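Local coordinates for transcriptional regulator, AsnC family (PDB 3I4P), which probably binds specific DNA sequences through a winged helix-turn-helix domain to regulate transcription, in the manner of Lrp/AsnC regulators, and also binds calcium, at residues 110-113 / 114-117; 8-11 / 12-16. One frame throughout, in Å; residues are numbered along the deposited sequence.

The two contacts are both local, each at one end of a helix, and sit in different domains. Contact 1 (110-117) starts helix 113-126 of the Lrp/AsnC ligand-binding domain, straight after strand 104-110; contact 2 (8-16) ends helix 3-12 of the winged helix-turn-helix domain. Their centres lie 34 Å apart, on opposite sides of the centre of the chain, and their nearest atoms are about 23 Å apart. The Tyr116 side chain of contact 1 comes within about 8 Å of a bound calcium ion, whereas contact 2 is far from the calcium-binding residues. Both touch the third subunit, which therefore reaches both domains of this chain.

Contact 1 of 2, residues 110-113 / 114-117; sequences VPDI and AAYD
Pro111 and Ala115 meet at the densest point of this helix start: the methyl CB of Ala115 lies 3.5 Å from both CG and CD of the proline ring, closer than carbons normally pack. Val110 CB adds a further contact at 3.8 Å from Ala115 CB, while its CG2 branch reaches Tyr116 CB at 3.9 Å. Tyr151 of the third subunit packs on Val110, Pro111 and Ala115. The partly exposed side belongs to Asp112, the N-cap. Its CG is tucked over the backbone, flanked by N and C (chi1 53°), which turns OD1 back over the first turn. There OD1 accepts from Ala115 N at 2.8 Å, met nearly along the C-O bond. Beside it, Ala114 is solvent-exposed, its CB only loosely near OD1 at 3.9 Å. Regular helix bonding follows, from Tyr116 N to Asp112 O and from Asp117 N to Ile113 O (2.8 Å, N-H...O 174°). The Tyr116 OH is hydrogen-bonded to Ser134 OG, and Asp117 forms a salt bridge with Arg97 of the fourth subunit. Asp112 thus satisfies a first-turn N-H, and its negative charge would probably be stabilised by the positive end of the helix dipole.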
loop_
_atom_site.group_PDB
_atom_site.type_symbol
_atom_site.label_atom_id
_atom_site.label_comp_id
_atom_site.label_asym_id
_atom_site.label_seq_id
_atom_site.Cartn_x
_atom_site.Cartn_y
_atom_site.Cartn_z
ATOM N N VAL A 110 -27.556 3.545 1.437
ATOM C CA VAL A 110 -28.331 3.011 0.322
ATOM C C VAL A 110 -28.912 1.661 0.804
ATOM O O VAL A 110 -28.456 1.120 1.826
ATOM C CB VAL A 110 -27.454 2.822 -0.976
ATOM C CG1 VAL A 110 -27.104 4.174 -1.617
ATOM C CG2 VAL A 110 -26.194 2.002 -0.701
ATOM N N PRO A 111 -29.915 1.106 0.075
ATOM C CA PRO A 111 -30.455 -0.229 0.446
ATOM C C PRO A 111 -29.543 -1.413 0.101
ATOM O O PRO A 111 -29.569 -2.437 0.798
ATOM C CB PRO A 111 -31.758 -0.326 -0.355
ATOM C CG PRO A 111 -31.564 0.643 -1.505
ATOM C CD PRO A 111 -30.755 1.774 -0.934
ATOM N N ASP A 112 -28.757 -1.279 -0.963
ATOM C CA ASP A 112 -28.004 -2.426 -1.509
ATOM C C ASP A 112 -26.875 -1.988 -2.450
ATOM O O ASP A 112 -26.758 -0.801 -2.765
ATOM C CB ASP A 112 -28.945 -3.436 -2.201
ATOM C CG ASP A 112 -29.866 -2.800 -3.256
ATOM O OD1 ASP A 112 -29.491 -1.807 -3.922
ATOM O OD2 ASP A 112 -30.994 -3.332 -3.428
ATOM N N ILE A 113 -26.055 -2.955 -2.879
ATOM C CA ILE A 113 -24.955 -2.724 -3.810
ATOM C C ILE A 113 -25.440 -2.066 -5.115
ATOM O O ILE A 113 -24.841 -1.105 -5.570
ATOM C CB ILE A 113 -24.150 -4.060 -4.086
ATOM C CG1 ILE A 113 -23.229 -4.373 -2.917
ATOM C CG2 ILE A 113 -23.329 -4.020 -5.371
ATOM C CD1 ILE A 113 -22.716 -5.857 -2.936
ATOM N N ALA A 114 -26.528 -2.557 -5.698
ATOM C CA ALA A 114 -27.048 -1.977 -6.947
ATOM C C ALA A 114 -27.429 -0.496 -6.774
ATOM O O ALA A 114 -27.093 0.309 -7.633
ATOM C CB ALA A 114 -28.224 -2.798 -7.512
ATOM N N ALA A 115 -28.100 -0.150 -5.662
ATOM C CA ALA A 115 -28.422 1.252 -5.338
ATOM C C ALA A 115 -27.127 2.075 -5.193
ATOM O O ALA A 115 -27.087 3.229 -5.546
ATOM C CB ALA A 115 -29.262 1.359 -4.039
ATOM N N TYR A 116 -26.072 1.467 -4.665
ATOM C CA TYR A 116 -24.787 2.151 -4.545
ATOM C C TYR A 116 -24.184 2.384 -5.882
ATOM O O TYR A 116 -23.703 3.480 -6.145
ATOM C CB TYR A 116 -23.740 1.418 -3.686
ATOM C CG TYR A 116 -22.448 2.208 -3.661
ATOM C CD1 TYR A 116 -22.374 3.406 -2.952
ATOM C CD2 TYR A 116 -21.323 1.797 -4.373
ATOM C CE1 TYR A 116 -21.208 4.168 -2.933
ATOM C CE2 TYR A 116 -20.139 2.558 -4.345
ATOM C CZ TYR A 116 -20.116 3.734 -3.627
ATOM O OH TYR A 116 -19.021 4.512 -3.580
ATOM N N ASP A 117 -24.137 1.332 -6.692
ATOM C CA ASP A 117 -23.687 1.463 -8.085
ATOM C C ASP A 117 -24.381 2.637 -8.815
ATOM O O ASP A 117 -23.704 3.471 -9.388
ATOM C CB ASP A 117 -23.856 0.154 -8.845
ATOM C CG ASP A 117 -23.152 0.167 -10.204
ATOM O OD1 ASP A 117 -22.060 0.754 -10.338
ATOM O OD2 ASP A 117 -23.694 -0.414 -11.157
#

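Contact 2 of 2, residues 8-11 / 12-16; sequences ILRI and LQEDS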
loop_
_atom_site.group_PDB
_atom_site.type_symbol
_atom_site.label_atom_id
_atom_site.label_comp_id
_atom_site.label_asym_id
_atom_site.label_seq_id
_atom_site.Cartn_x
_atom_site.Cartn_y
_atom_site.Cartn_z
ATOM N N ILE A 8 -28.453 19.222 31.566
ATOM C CA ILE A 8 -29.565 19.472 30.629
ATOM C C ILE A 8 -29.270 18.900 29.231
ATOM O O ILE A 8 -30.059 18.141 28.697
ATOM C CB ILE A 8 -29.954 21.004 30.556
ATOM C CG1 ILE A 8 -30.525 21.476 31.911
ATOM C CG2 ILE A 8 -30.974 21.264 29.411
ATOM C CD1 ILE A 8 -30.634 23.021 32.071
ATOM N N LEU A 9 -28.111 19.248 28.686
ATOM C CA LEU A 9 -27.666 18.774 27.367
ATOM C C LEU A 9 -27.510 17.263 27.276
ATOM O O LEU A 9 -27.786 16.655 26.224
ATOM C CB LEU A 9 -26.353 19.449 26.953
ATOM C CG LEU A 9 -26.429 20.960 26.713
ATOM C CD1 LEU A 9 -25.029 21.545 26.456
ATOM C CD2 LEU A 9 -27.434 21.313 25.612
ATOM N N ARG A 10 -27.078 16.643 28.361
ATOM C CA ARG A 10 -26.890 15.191 28.358
ATOM C C ARG A 10 -28.213 14.446 28.127
ATOM O O ARG A 10 -28.253 13.402 27.444
ATOM C CB ARG A 10 -26.245 14.780 29.660
ATOM C CG ARG A 10 -26.006 13.299 29.870
ATOM C CD ARG A 10 -24.967 13.162 31.074
ATOM N NE ARG A 10 -23.595 13.456 30.609
ATOM C CZ ARG A 10 -22.657 14.144 31.262
ATOM N NH1 ARG A 10 -22.892 14.668 32.480
ATOM N NH2 ARG A 10 -21.449 14.300 30.700
ATOM N N ILE A 11 -29.291 14.995 28.691
ATOM C CA ILE A 11 -30.611 14.431 28.497
ATOM C C ILE A 11 -31.138 14.836 27.103
ATOM O O ILE A 11 -31.652 13.991 26.379
ATOM C CB ILE A 11 -31.589 14.855 29.597
ATOM C CG1 ILE A 11 -31.063 14.372 30.966
ATOM C CG2 ILE A 11 -33.010 14.312 29.294
ATOM C CD1 ILE A 11 -31.751 14.971 32.170
ATOM N N LEU A 12 -30.984 16.107 26.731
ATOM C CA LEU A 12 -31.536 16.606 25.457
ATOM C C LEU A 12 -30.976 15.829 24.248
ATOM O O LEU A 12 -31.716 15.481 23.356
ATOM C CB LEU A 12 -31.349 18.132 25.309
ATOM C CG LEU A 12 -32.262 19.025 26.174
ATOM C CD1 LEU A 12 -31.987 20.484 25.893
ATOM C CD2 LEU A 12 -33.754 18.733 25.951
ATOM N N GLN A 13 -29.697 15.492 24.279
ATOM C CA GLN A 13 -29.054 14.698 23.227
ATOM C C GLN A 13 -29.593 13.273 23.135
ATOM O O GLN A 13 -29.434 12.616 22.100
ATOM C CB GLN A 13 -27.545 14.599 23.479
ATOM C CG GLN A 13 -26.777 15.849 23.252
ATOM C CD GLN A 13 -25.282 15.558 23.103
ATOM O OE1 GLN A 13 -24.670 15.927 22.090
ATOM N NE2 GLN A 13 -24.707 14.836 24.071
ATOM N N GLU A 14 -30.155 12.783 24.236
ATOM C CA GLU A 14 -30.748 11.440 24.298
ATOM C C GLU A 14 -32.234 11.429 23.909
ATOM O O GLU A 14 -32.723 10.464 23.349
ATOM C CB GLU A 14 -30.586 10.827 25.706
ATOM C CG GLU A 14 -29.188 10.305 26.017
ATOM C CD GLU A 14 -28.874 10.175 27.530
ATOM O OE1 GLU A 14 -29.755 10.518 28.354
ATOM O OE2 GLU A 14 -27.729 9.755 27.880
ATOM N N ASP A 15 -32.937 12.512 24.223
ATOM C CA ASP A 15 -34.379 12.558 24.166
ATOM C C ASP A 15 -34.802 13.996 24.329
ATOM O O ASP A 15 -34.619 14.559 25.387
ATOM C CB ASP A 15 -34.971 11.702 25.296
ATOM C CG ASP A 15 -36.529 11.576 25.237
ATOM O OD1 ASP A 15 -37.190 12.073 24.287
ATOM O OD2 ASP A 15 -37.094 10.944 26.163
ATOM N N SER A 16 -35.370 14.602 23.288
ATOM C CA SER A 16 -35.862 15.995 23.376
ATOM C C SER A 16 -37.374 16.054 23.529
ATOM O O SER A 16 -37.966 17.109 23.380
ATOM C CB SER A 16 -35.452 16.793 22.130
ATOM O OG SER A 16 -36.024 16.265 20.944
HETATM O O HOH W 1 -26.014 12.608 26.338
#
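Leu12 N bonds to Ile8 O and Gln13 N to Leu9 O, both at 3.0 Å, while Ile11 O accepts from both Glu14 N (i+3) and Asp15 N (i+4) as the chain turns away. These two reach the oxygen from different directions: Asp15 N lies nearly in line with the carbonyl, whereas Glu14 N stands 58° out of its plane. Ile8 and Leu12, one turn apart, lie flank to flank, with Ile8 CG2 against Leu12 CD1 at 3.7 Å. The chi1 of -74° in Leu12 sets CG beside the backbone N, over Ile8 O at 3.5 Å. Gln13 lays its CG 3.2 Å from Leu9 O, and its extended chain carries OE1 to Leu147 N, from which it accepts. On the exposed side, the extended Glu14 chain runs alongside the Arg10 carbonyl, CD 3.3 Å from Arg10 O, without a bond between the oxygens. Its carboxylate makes no ion pair with Arg10 either: NE of Arg10 and OE2 of Glu14 are 6.2 Å apart. A water donates to Arg10 O at 2.6 Å and bonds weakly to Gln13 NE2. Beyond the turn, Asp15 OD1 bonds to Thr17 OG1. Such an arrangement fits the first helix of a winged helix-turn-helix domain, whose apolar face packs against helices 20-27 and 31-43 and strand 47-54.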